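Side-chain contacts in N-terminal acetyltransferase-like protein (Chaetomium thermophilum, PDB 5NNP), which probably acts as the helical-repeat auxiliary subunit of an N-terminal acetyltransferase A complex, holding the catalytic partner that acetylates protein N termini: residues 544-547 and 548-552; 518-521 and 522-525; 120-124 and 125-129. All blocks are in the same frame, centred on the assembly; numbering follows the deposited sequence.

Contact 1: residues 544-547 and 548-552; sequences VRWE and DRLRE
W546 and L550 meet in a local contact between residues four apart, at the C-terminal end of helix 537-547, where the chain of this helical-repeat solenoid turns through the short 3-10 segment 550-552 toward helix 554-572. It illustrates how an alpha helix gives way to tighter turns: D548 N still bonds to V544 O, four residues back (2.9 Å), whereas R549 N reaches W546 O (3.0 Å) and L550 N reaches E547 O (3.1 Å), each three back. With CG of W546 anti to the backbone N (chi1 160°), the indole bends back to the turn, and L550 CD1 approaches its CZ2 obliquely at 3.8 Å. L550 also runs alongside E547, both pointing the same way, so that its branched end rests against the carboxylate oxygen OE2. D548 has its carboxylate salt-bridged to R126. R549 NH1 lies 2.9 Å from E552 OE2, but the oxygen sits well out of the guanidinium plane, a pairing of charges without a directed N-H. A water accepts from W546 NE1 at 3.0 Å and donates to L550 O at 2.8 Å.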
ATOM      1  N   VAL A 544      -3.508  -9.763  -3.726  1.00 33.40           N
ATOM      2  CA  VAL A 544      -4.097 -10.655  -2.744  1.00 34.55           C
ATOM      3  C   VAL A 544      -3.198 -10.861  -1.510  1.00 38.52           C
ATOM      4  O   VAL A 544      -3.653 -10.777  -0.369  1.00 29.90           O
ATOM      5  CB  VAL A 544      -4.399 -12.039  -3.371  1.00 36.04           C
ATOM      6  CG1 VAL A 544      -4.743 -13.052  -2.270  1.00 23.07           C
ATOM      7  CG2 VAL A 544      -5.536 -11.925  -4.406  1.00 22.99           C
ATOM      8  N   ARG A 545      -1.921 -11.131  -1.748  1.00 36.33           N
ATOM      9  CA  ARG A 545      -1.006 -11.380  -0.650  1.00 36.51           C
ATOM     10  C   ARG A 545      -0.746 -10.108   0.159  1.00 39.66           C
ATOM     11  O   ARG A 545      -0.655 -10.172   1.383  1.00 43.92           O
ATOM     12  CB  ARG A 545       0.298 -11.987  -1.173  1.00 30.74           C
ATOM     13  CG  ARG A 545       0.108 -13.443  -1.625  1.00 29.88           C
ATOM     14  CD  ARG A 545       1.325 -14.016  -2.340  1.00 29.80           C
ATOM     15  NE  ARG A 545       1.182 -15.454  -2.533  1.00 36.56           N
ATOM     16  CZ  ARG A 545       2.057 -16.215  -3.176  1.00 42.34           C
ATOM     17  NH1 ARG A 545       3.148 -15.661  -3.699  1.00 38.55           N
ATOM     18  NH2 ARG A 545       1.834 -17.525  -3.290  1.00 41.27           N
ATOM     19  N   TRP A 546      -0.652  -8.961  -0.510  1.00 35.37           N
ATOM     20  CA  TRP A 546      -0.560  -7.687   0.194  1.00 29.02           C
ATOM     21  C   TRP A 546      -1.812  -7.426   1.024  1.00 33.88           C
ATOM     22  O   TRP A 546      -1.730  -7.036   2.184  1.00 41.83           O
ATOM     23  CB  TRP A 546      -0.339  -6.536  -0.779  1.00 27.29           C
ATOM     24  CG  TRP A 546      -0.719  -5.223  -0.193  1.00 35.59           C
ATOM     25  CD1 TRP A 546      -0.164  -4.614   0.901  1.00 39.83           C
ATOM     26  CD2 TRP A 546      -1.736  -4.340  -0.670  1.00 34.10           C
ATOM     27  NE1 TRP A 546      -0.782  -3.410   1.137  1.00 36.12           N
ATOM     28  CE2 TRP A 546      -1.755  -3.223   0.187  1.00 38.03           C
ATOM     29  CE3 TRP A 546      -2.631  -4.386  -1.736  1.00 34.64           C
ATOM     30  CZ2 TRP A 546      -2.643  -2.166   0.009  1.00 37.82           C
ATOM     31  CZ3 TRP A 546      -3.511  -3.329  -1.912  1.00 33.57           C
ATOM     32  CH2 TRP A 546      -3.511  -2.237  -1.045  1.00 29.86           C
ATOM     33  N   GLU A 547      -2.969  -7.659   0.424  1.00 30.46           N
ATOM     34  CA  GLU A 547      -4.249  -7.494   1.096  1.00 30.07           C
ATOM     35  C   GLU A 547      -4.391  -8.388   2.356  1.00 42.57           C
ATOM     36  O   GLU A 547      -5.020  -8.001   3.352  1.00 33.85           O
ATOM     37  CB  GLU A 547      -5.368  -7.779   0.085  1.00 28.20           C
ATOM     38  CG  GLU A 547      -6.702  -7.122   0.366  1.00 41.56           C
ATOM     39  CD  GLU A 547      -6.681  -5.599   0.220  1.00 48.75           C
ATOM     40  OE1 GLU A 547      -6.844  -5.070  -0.909  1.00 38.06           O
ATOM     41  OE2 GLU A 547      -6.516  -4.930   1.260  1.00 52.53           O
ATOM     42  N   ASP A 548      -3.805  -9.582   2.311  1.00 41.28           N
ATOM     43  CA  ASP A 548      -3.870 -10.497   3.444  1.00 37.36           C
ATOM     44  C   ASP A 548      -3.187  -9.900   4.670  1.00 44.25           C
ATOM     45  O   ASP A 548      -3.440 -10.328   5.798  1.00 49.20           O
ATOM     46  CB  ASP A 548      -3.216 -11.845   3.116  1.00 38.30           C
ATOM     47  CG  ASP A 548      -4.055 -12.709   2.177  1.00 44.97           C
ATOM     48  OD1 ASP A 548      -5.294 -12.514   2.108  1.00 34.79           O
ATOM     49  OD2 ASP A 548      -3.455 -13.594   1.512  1.00 39.29           O
ATOM     50  N   ARG A 549      -2.301  -8.932   4.447  1.00 33.75           N
ATOM     51  CA  ARG A 549      -1.609  -8.298   5.557  1.00 38.87           C
ATOM     52  C   ARG A 549      -1.865  -6.806   5.597  1.00 35.94           C
ATOM     53  O   ARG A 549      -0.992  -6.047   6.011  1.00 42.32           O
ATOM     54  CB  ARG A 549      -0.109  -8.540   5.479  1.00 43.96           C
ATOM     55  CG  ARG A 549       0.326  -9.968   5.702  1.00 57.54           C
ATOM     56  CD  ARG A 549       1.809 -10.078   5.377  1.00 76.13           C
ATOM     57  NE  ARG A 549       2.119  -9.354   4.138  1.00 85.47           N
ATOM     58  CZ  ARG A 549       3.243  -8.672   3.914  1.00 88.39           C
ATOM     59  NH1 ARG A 549       4.191  -8.612   4.846  1.00 82.48           N
ATOM     60  NH2 ARG A 549       3.423  -8.049   2.751  1.00 92.35           N
ATOM     61  N   LEU A 550      -3.062  -6.398   5.190  1.00 29.72           N
ATOM     62  CA  LEU A 550      -3.346  -4.991   4.918  1.00 32.65           C
ATOM     63  C   LEU A 550      -2.997  -4.087   6.077  1.00 35.98           C
ATOM     64  O   LEU A 550      -2.247  -3.122   5.922  1.00 35.10           O
ATOM     65  CB  LEU A 550      -4.816  -4.787   4.566  1.00 29.82           C
ATOM     66  CG  LEU A 550      -5.274  -3.337   4.373  1.00 30.34           C
ATOM     67  CD1 LEU A 550      -4.486  -2.676   3.259  1.00 32.31           C
ATOM     68  CD2 LEU A 550      -6.777  -3.290   4.086  1.00 21.42           C
ATOM     69  N   ARG A 551      -3.528  -4.419   7.243  1.00 29.95           N
ATOM     70  CA  ARG A 551      -3.504  -3.484   8.339  1.00 31.72           C
ATOM     71  C   ARG A 551      -2.245  -3.585   9.171  1.00 39.56           C
ATOM     72  O   ARG A 551      -2.210  -3.089  10.286  1.00 43.16           O
ATOM     73  CB  ARG A 551      -4.739  -3.680   9.207  1.00 26.36           C
ATOM     74  CG  ARG A 551      -5.995  -3.275   8.481  1.00 27.75           C
ATOM     75  CD  ARG A 551      -7.164  -3.477   9.357  1.00 27.73           C
ATOM     76  NE  ARG A 551      -8.422  -3.190   8.686  1.00 28.63           N
ATOM     77  CZ  ARG A 551      -9.013  -4.039   7.862  1.00 35.65           C
ATOM     78  NH1 ARG A 551      -8.416  -5.185   7.569  1.00 34.87           N
ATOM     79  NH2 ARG A 551     -10.183  -3.735   7.314  1.00 36.22           N
ATOM     80  N   GLU A 552      -1.205  -4.219   8.636  1.00 43.37           N
ATOM     81  CA  GLU A 552       0.093  -4.200   9.315  1.00 41.39           C
ATOM     82  C   GLU A 552       0.791  -2.867   9.025  1.00 44.08           C
ATOM     83  O   GLU A 552       1.803  -2.524   9.635  1.00 48.29           O
ATOM     84  CB  GLU A 552       0.966  -5.361   8.865  1.00 35.61           C
ATOM     85  CG  GLU A 552       1.604  -5.140   7.498  1.00 42.91           C
ATOM     86  CD  GLU A 552       2.582  -6.232   7.118  1.00 41.29           C
ATOM     87  OE1 GLU A 552       2.712  -7.207   7.881  1.00 48.18           O
ATOM     88  OE2 GLU A 552       3.216  -6.122   6.051  1.00 41.03           O
TER
HETATM   89  O   HOH W   1      -0.209  -2.963   4.079  1.00 37.32           O

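Contact 2: residues 518-521 and 522-525; sequences DTWQ and EDQF
E522, Q521 and D523 carry most of this contact, a local one along the C-terminal part of helix 503-523, between residues three and four apart. E522 enters through its backbone and CB: its N lies 3.1 Å from D518 O and 2.8 Å from T519 O, both weak, bent bonds, and CB rests over the same two carbonyls. One N-H is thus shared weakly between acceptors four and three residues back. The E522 side chain is extended and its carboxylate forms a salt bridge with K92.

D523 shows the same divided bonding, its N weakly held by T519 O and W520 O. Its CG stands beside the backbone N (chi1 -83°), which folds the carboxylate back over the preceding turn. There OD1 lies 3.7 Å from the T519 methyl CG2, and OD2 lies 3.7 Å from W520 CD1, the indole and carboxylate planes being 36° apart. Both oxygens also come near T519 O, but these are acceptors facing an acceptor, and no hydrogen bond joins them.

Q521 is extended and sends its amide oxygen to R551, leaving its CB and CG beside the turn. Q524 NE2 is placed 2.9 Å from Q521 O, but it sits too close to an atom elsewhere in the model, so both its position and the turn of its amide are doubtful.

Several parts of the solenoid meet this stretch. W520 and Q521 pack on L550 of the loop after helix 537-547, Q524 touches M543 of that helix, and F525 lies against V120, L121 and Q124 of helix 112-124. A chain of another protein packs on W520 and D523.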
ATOM      1  N   ASP A 518     -11.126  -0.198   5.909  1.00 30.71           N
ATOM      2  CA  ASP A 518     -12.182  -1.118   5.506  1.00 34.31           C
ATOM      3  C   ASP A 518     -12.395  -1.017   3.997  1.00 40.43           C
ATOM      4  O   ASP A 518     -12.645  -2.012   3.330  1.00 43.04           O
ATOM      5  CB  ASP A 518     -13.490  -0.835   6.246  1.00 35.30           C
ATOM      6  CG  ASP A 518     -13.473  -1.324   7.696  1.00 45.49           C
ATOM      7  OD1 ASP A 518     -12.585  -2.135   8.053  1.00 40.59           O
ATOM      8  OD2 ASP A 518     -14.359  -0.894   8.473  1.00 49.36           O
ATOM      9  N   THR A 519     -12.259   0.190   3.463  1.00 36.73           N
ATOM     10  CA  THR A 519     -12.498   0.424   2.050  1.00 33.15           C
ATOM     11  C   THR A 519     -11.425  -0.231   1.203  1.00 35.23           C
ATOM     12  O   THR A 519     -11.713  -0.883   0.204  1.00 30.30           O
ATOM     13  CB  THR A 519     -12.530   1.907   1.735  1.00 33.00           C
ATOM     14  OG1 THR A 519     -13.662   2.497   2.371  1.00 34.74           O
ATOM     15  CG2 THR A 519     -12.602   2.134   0.216  1.00 23.22           C
ATOM     16  N   TRP A 520     -10.182  -0.028   1.613  1.00 35.63           N
ATOM     17  CA  TRP A 520      -9.036  -0.627   0.968  1.00 27.01           C
ATOM     18  C   TRP A 520      -9.199  -2.144   0.912  1.00 37.51           C
ATOM     19  O   TRP A 520      -8.853  -2.784  -0.088  1.00 38.33           O
ATOM     20  CB  TRP A 520      -7.775  -0.223   1.723  1.00 21.00           C
ATOM     21  CG  TRP A 520      -7.422   1.222   1.506  1.00 27.22           C
ATOM     22  CD1 TRP A 520      -8.104   2.116   0.737  1.00 30.26           C
ATOM     23  CD2 TRP A 520      -6.289   1.929   2.037  1.00 28.47           C
ATOM     24  NE1 TRP A 520      -7.477   3.339   0.762  1.00 31.36           N
ATOM     25  CE2 TRP A 520      -6.361   3.252   1.544  1.00 27.18           C
ATOM     26  CE3 TRP A 520      -5.231   1.580   2.888  1.00 33.04           C
ATOM     27  CZ2 TRP A 520      -5.414   4.229   1.881  1.00 27.31           C
ATOM     28  CZ3 TRP A 520      -4.282   2.557   3.218  1.00 28.68           C
ATOM     29  CH2 TRP A 520      -4.381   3.860   2.711  1.00 28.63           C
ATOM     30  N   GLN A 521      -9.757  -2.718   1.974  1.00 37.59           N
ATOM     31  CA  GLN A 521      -9.982  -4.154   1.980  1.00 38.38           C
ATOM     32  C   GLN A 521     -11.091  -4.551   1.012  1.00 34.84           C
ATOM     33  O   GLN A 521     -11.100  -5.652   0.480  1.00 42.88           O
ATOM     34  CB  GLN A 521     -10.330  -4.654   3.378  1.00 43.75           C
ATOM     35  CG  GLN A 521     -10.497  -6.167   3.419  1.00 42.49           C
ATOM     36  CD  GLN A 521     -10.760  -6.712   4.806  1.00 47.40           C
ATOM     37  OE1 GLN A 521     -10.759  -5.986   5.799  1.00 50.19           O
ATOM     38  NE2 GLN A 521     -10.992  -8.007   4.878  1.00 57.01           N
ATOM     39  N   GLU A 522     -12.027  -3.649   0.782  1.00 25.82           N
ATOM     40  CA  GLU A 522     -13.169  -3.959  -0.046  1.00 29.66           C
ATOM     41  C   GLU A 522     -12.844  -3.631  -1.510  1.00 37.56           C
ATOM     42  O   GLU A 522     -13.489  -4.135  -2.442  1.00 33.26           O
ATOM     43  CB  GLU A 522     -14.400  -3.201   0.446  1.00 29.68           C
ATOM     44  CG  GLU A 522     -15.663  -3.531  -0.324  1.00 45.35           C
ATOM     45  CD  GLU A 522     -16.914  -2.900   0.286  1.00 64.05           C
ATOM     46  OE1 GLU A 522     -17.973  -2.919  -0.388  1.00 69.24           O
ATOM     47  OE2 GLU A 522     -16.845  -2.399   1.438  1.00 64.11           O
ATOM     48  N   ASP A 523     -11.811  -2.814  -1.693  1.00 28.44           N
ATOM     49  CA  ASP A 523     -11.385  -2.376  -3.018  1.00 33.50           C
ATOM     50  C   ASP A 523     -10.930  -3.529  -3.919  1.00 35.91           C
ATOM     51  O   ASP A 523     -11.025  -3.443  -5.138  1.00 35.30           O
ATOM     52  CB  ASP A 523     -10.258  -1.338  -2.900  1.00 27.26           C
ATOM     53  CG  ASP A 523     -10.790   0.063  -2.656  1.00 30.01           C
ATOM     54  OD1 ASP A 523     -11.993   0.284  -2.927  1.00 34.79           O
ATOM     55  OD2 ASP A 523     -10.021   0.941  -2.202  1.00 29.15           O
ATOM     56  N   GLN A 524     -10.447  -4.610  -3.319  1.00 36.51           N
ATOM     57  CA  GLN A 524      -9.938  -5.735  -4.088  1.00 34.94           C
ATOM     58  C   GLN A 524     -11.088  -6.549  -4.719  1.00 41.14           C
ATOM     59  O   GLN A 524     -10.853  -7.465  -5.508  1.00 43.90           O
ATOM     60  CB  GLN A 524      -9.093  -6.623  -3.186  1.00 30.80           C
ATOM     61  CG  GLN A 524      -9.955  -7.301  -2.137  1.00 43.14           C
ATOM     62  CD  GLN A 524      -9.172  -8.171  -1.176  1.00 40.37           C
ATOM     63  OE1 GLN A 524      -8.354  -8.999  -1.579  1.00 36.45           O
ATOM     64  NE2 GLN A 524      -9.432  -7.995   0.104  1.00 33.84           N
ATOM     65  N   PHE A 525     -12.327  -6.183  -4.392  1.00 32.78           N
ATOM     66  CA  PHE A 525     -13.499  -6.999  -4.699  1.00 29.92           C
ATOM     67  C   PHE A 525     -13.765  -7.202  -6.199  1.00 33.58           C
ATOM     68  O   PHE A 525     -13.980  -8.323  -6.662  1.00 30.45           O
ATOM     69  CB  PHE A 525     -14.737  -6.386  -4.032  1.00 26.06           C
ATOM     70  CG  PHE A 525     -15.942  -7.304  -4.008  1.00 36.73           C
ATOM     71  CD1 PHE A 525     -16.795  -7.393  -5.098  1.00 34.40           C
ATOM     72  CD2 PHE A 525     -16.209  -8.088  -2.903  1.00 37.81           C
ATOM     73  CE1 PHE A 525     -17.904  -8.237  -5.074  1.00 33.87           C
ATOM     74  CE2 PHE A 525     -17.310  -8.933  -2.874  1.00 38.15           C
ATOM     75  CZ  PHE A 525     -18.159  -9.009  -3.959  1.00 35.59           C
TER

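Contact 3: residues 120-124 and 125-129; sequences VLQIQ and MRDYA
Between Q122 and D127 the backbone forms a Schellman motif that ends helix 112-124, with R126 as the C-prime residue at positive phi (55°), D127 N bonded to Q122 O at 2.8 Å and R126 N to I123 O at 2.9 Å. The chain then passes through an inverse gamma turn centred on D127, which occupies the N-cap position of helix 128-141, its OD1 accepting from G130 N. This is consistent with the tight helix-to-helix turns of the tetratricopeptide family.

R126 reinforces the turn with its own side chain. A bend at chi2 (-62°) brings the guanidinium back over the helix end, where NH1 donates to I123 O at 3.1 Å in a fairly straight bond (160°). The oxygen lies at the edge of the guanidinium, near its plane. I123 O is therefore gripped twice by one residue, NH1 and N reaching it from opposite faces of the carbonyl plane.

Q122 and D127 run side by side, their amide and carboxylate planes steeply inclined. NE2 of Q122 and OD2 of D127 stand 3.6 Å apart and are joined by a water that accepts from NE2 at 2.9 Å and donates to OD2. The amide oxygen of Q122 turns to S134. I123 CD1 lies loosely against Y128 CD1.

With D548 as the partner of R126 NE, and NH2 serving Q524 OE1 and V544 O, all three guanidinium nitrogens are engaged. Such a network probably fixes the rotation of the group and favours its positive charge beside helix C-terminal carbonyls.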
ATOM      1  N   VAL A 120     -16.895 -15.022  -6.246  1.00 37.60           N
ATOM      2  CA  VAL A 120     -16.243 -13.756  -5.954  1.00 38.90           C
ATOM      3  C   VAL A 120     -16.217 -13.555  -4.441  1.00 37.77           C
ATOM      4  O   VAL A 120     -15.170 -13.315  -3.858  1.00 42.43           O
ATOM      5  CB  VAL A 120     -16.953 -12.563  -6.642  1.00 34.09           C
ATOM      6  CG1 VAL A 120     -16.382 -11.275  -6.148  1.00 22.79           C
ATOM      7  CG2 VAL A 120     -16.829 -12.664  -8.168  1.00 21.22           C
ATOM      8  N   LEU A 121     -17.378 -13.688  -3.811  1.00 36.43           N
ATOM      9  CA  LEU A 121     -17.497 -13.545  -2.363  1.00 30.20           C
ATOM     10  C   LEU A 121     -16.556 -14.495  -1.628  1.00 29.91           C
ATOM     11  O   LEU A 121     -15.918 -14.121  -0.636  1.00 36.51           O
ATOM     12  CB  LEU A 121     -18.949 -13.779  -1.920  1.00 27.79           C
ATOM     13  CG  LEU A 121     -19.997 -12.717  -2.273  1.00 29.01           C
ATOM     14  CD1 LEU A 121     -21.382 -13.284  -2.149  1.00 25.77           C
ATOM     15  CD2 LEU A 121     -19.862 -11.497  -1.368  1.00 33.19           C
ATOM     16  N   GLN A 122     -16.457 -15.724  -2.114  1.00 30.32           N
ATOM     17  CA  GLN A 122     -15.646 -16.716  -1.428  1.00 38.72           C
ATOM     18  C   GLN A 122     -14.158 -16.365  -1.426  1.00 39.88           C
ATOM     19  O   GLN A 122     -13.482 -16.528  -0.402  1.00 34.36           O
ATOM     20  CB  GLN A 122     -15.842 -18.091  -2.048  1.00 36.38           C
ATOM     21  CG  GLN A 122     -17.115 -18.775  -1.630  1.00 41.87           C
ATOM     22  CD  GLN A 122     -17.436 -19.966  -2.519  1.00 40.78           C
ATOM     23  OE1 GLN A 122     -17.345 -19.885  -3.751  1.00 37.19           O
ATOM     24  NE2 GLN A 122     -17.802 -21.082  -1.898  1.00 31.15           N
ATOM     25  N   ILE A 123     -13.636 -15.909  -2.565  1.00 32.96           N
ATOM     26  CA  ILE A 123     -12.225 -15.552  -2.603  1.00 34.69           C
ATOM     27  C   ILE A 123     -12.013 -14.252  -1.806  1.00 35.75           C
ATOM     28  O   ILE A 123     -11.007 -14.107  -1.104  1.00 33.47           O
ATOM     29  CB  ILE A 123     -11.677 -15.419  -4.046  1.00 29.16           C
ATOM     30  CG1 ILE A 123     -10.154 -15.245  -4.028  1.00 28.84           C
ATOM     31  CG2 ILE A 123     -12.320 -14.263  -4.773  1.00 27.26           C
ATOM     32  CD1 ILE A 123      -9.388 -16.289  -3.180  1.00 22.78           C
ATOM     33  N   GLN A 124     -12.978 -13.338  -1.876  1.00 28.91           N
ATOM     34  CA  GLN A 124     -12.920 -12.123  -1.068  1.00 29.93           C
ATOM     35  C   GLN A 124     -12.767 -12.424   0.422  1.00 32.43           C
ATOM     36  O   GLN A 124     -12.151 -11.646   1.139  1.00 39.48           O
ATOM     37  CB  GLN A 124     -14.160 -11.264  -1.254  1.00 29.09           C
ATOM     38  CG  GLN A 124     -14.157 -10.033  -0.341  1.00 29.46           C
ATOM     39  CD  GLN A 124     -13.185  -8.962  -0.811  1.00 29.98           C
ATOM     40  OE1 GLN A 124     -12.833  -8.891  -1.994  1.00 42.37           O
ATOM     41  NE2 GLN A 124     -12.729  -8.141   0.107  1.00 27.34           N
ATOM     42  N   MET A 125     -13.333 -13.536   0.891  1.00 27.25           N
ATOM     43  CA  MET A 125     -13.223 -13.887   2.313  1.00 29.61           C
ATOM     44  C   MET A 125     -12.232 -15.012   2.518  1.00 31.48           C
ATOM     45  O   MET A 125     -12.172 -15.601   3.582  1.00 33.70           O
ATOM     46  CB  MET A 125     -14.571 -14.294   2.911  1.00 31.96           C
ATOM     47  CG  MET A 125     -15.660 -13.268   2.742  1.00 39.23           C
ATOM     48  SD  MET A 125     -15.237 -11.689   3.497  1.00 45.70           S
ATOM     49  CE  MET A 125     -15.217 -12.158   5.237  1.00 26.90           C
ATOM     50  N   ARG A 126     -11.448 -15.294   1.490  1.00 27.62           N
ATOM     51  CA  ARG A 126     -10.421 -16.320   1.569  1.00 38.53           C
ATOM     52  C   ARG A 126     -10.987 -17.678   2.017  1.00 43.26           C
ATOM     53  O   ARG A 126     -10.344 -18.433   2.747  1.00 43.02           O
ATOM     54  CB  ARG A 126      -9.282 -15.859   2.489  1.00 24.87           C
ATOM     55  CG  ARG A 126      -8.722 -14.459   2.164  1.00 29.67           C
ATOM     56  CD  ARG A 126      -8.098 -14.356   0.760  1.00 30.05           C
ATOM     57  NE  ARG A 126      -7.287 -13.145   0.555  1.00 29.82           N
ATOM     58  CZ  ARG A 126      -7.667 -12.056  -0.117  1.00 33.15           C
ATOM     59  NH1 ARG A 126      -8.869 -11.970  -0.677  1.00 30.49           N
ATOM     60  NH2 ARG A 126      -6.832 -11.034  -0.231  1.00 36.79           N
ATOM     61  N   ASP A 127     -12.195 -17.987   1.556  1.00 41.96           N
ATOM     62  CA  ASP A 127     -12.732 -19.352   1.629  1.00 33.24           C
ATOM     63  C   ASP A 127     -12.151 -20.144   0.458  1.00 40.00           C
ATOM     64  O   ASP A 127     -12.799 -20.311  -0.583  1.00 41.82           O
ATOM     65  CB  ASP A 127     -14.268 -19.320   1.595  1.00 27.86           C
ATOM     66  CG  ASP A 127     -14.906 -20.694   1.594  1.00 35.22           C
ATOM     67  OD1 ASP A 127     -14.237 -21.708   1.884  1.00 40.19           O
ATOM     68  OD2 ASP A 127     -16.111 -20.753   1.296  1.00 48.21           O
ATOM     69  N   TYR A 128     -10.914 -20.606   0.625  1.00 32.98           N
ATOM     70  CA  TYR A 128     -10.152 -21.203  -0.472  1.00 30.99           C
ATOM     71  C   TYR A 128     -10.777 -22.475  -1.038  1.00 44.22           C
ATOM     72  O   TYR A 128     -10.868 -22.633  -2.274  1.00 45.72           O
ATOM     73  CB  TYR A 128      -8.722 -21.510  -0.021  1.00 29.56           C
ATOM     74  CG  TYR A 128      -7.963 -20.311   0.496  1.00 35.23           C
ATOM     75  CD1 TYR A 128      -7.613 -19.260  -0.350  1.00 31.69           C
ATOM     76  CD2 TYR A 128      -7.588 -20.227   1.834  1.00 30.79           C
ATOM     77  CE1 TYR A 128      -6.924 -18.169   0.126  1.00 28.62           C
ATOM     78  CE2 TYR A 128      -6.892 -19.135   2.318  1.00 26.94           C
ATOM     79  CZ  TYR A 128      -6.566 -18.110   1.464  1.00 34.76           C
ATOM     80  OH  TYR A 128      -5.882 -17.025   1.958  1.00 44.57           O
ATOM     81  N   ALA A 129     -11.186 -23.381  -0.143  1.00 39.47           N
ATOM     82  CA  ALA A 129     -11.799 -24.652  -0.558  1.00 40.66           C
ATOM     83  C   ALA A 129     -13.078 -24.387  -1.335  1.00 38.58           C
ATOM     84  O   ALA A 129     -13.326 -25.002  -2.370  1.00 42.28           O
ATOM     85  CB  ALA A 129     -12.081 -25.549   0.646  1.00 27.74           C
TER
HETATM   86  O   HOH W   2     -18.198 -22.004   0.774  1.00 41.94           O

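Contact 3 comes first along the chain, closing the turn between helices 112-124 and 128-141 in the tetratricopeptide region. Nearly four hundred residues later contact 2 lies in the C-terminal part of helix 503-523, and soon afterwards contact 1 ends helix 537-547. The three lie in series, each a local turn, and none nests in or crosses another. In space, however, they converge, with centres 11 to 15 Å apart. R126 of contact 3 reaches both later contacts, Q124 donates through NE2 to Q521 O, and R551 of contact 1 joins D518 and Q521 of contact 2. Together they tie the N-terminal tetratricopeptide-like region to the region matched to the auxiliary subunit family.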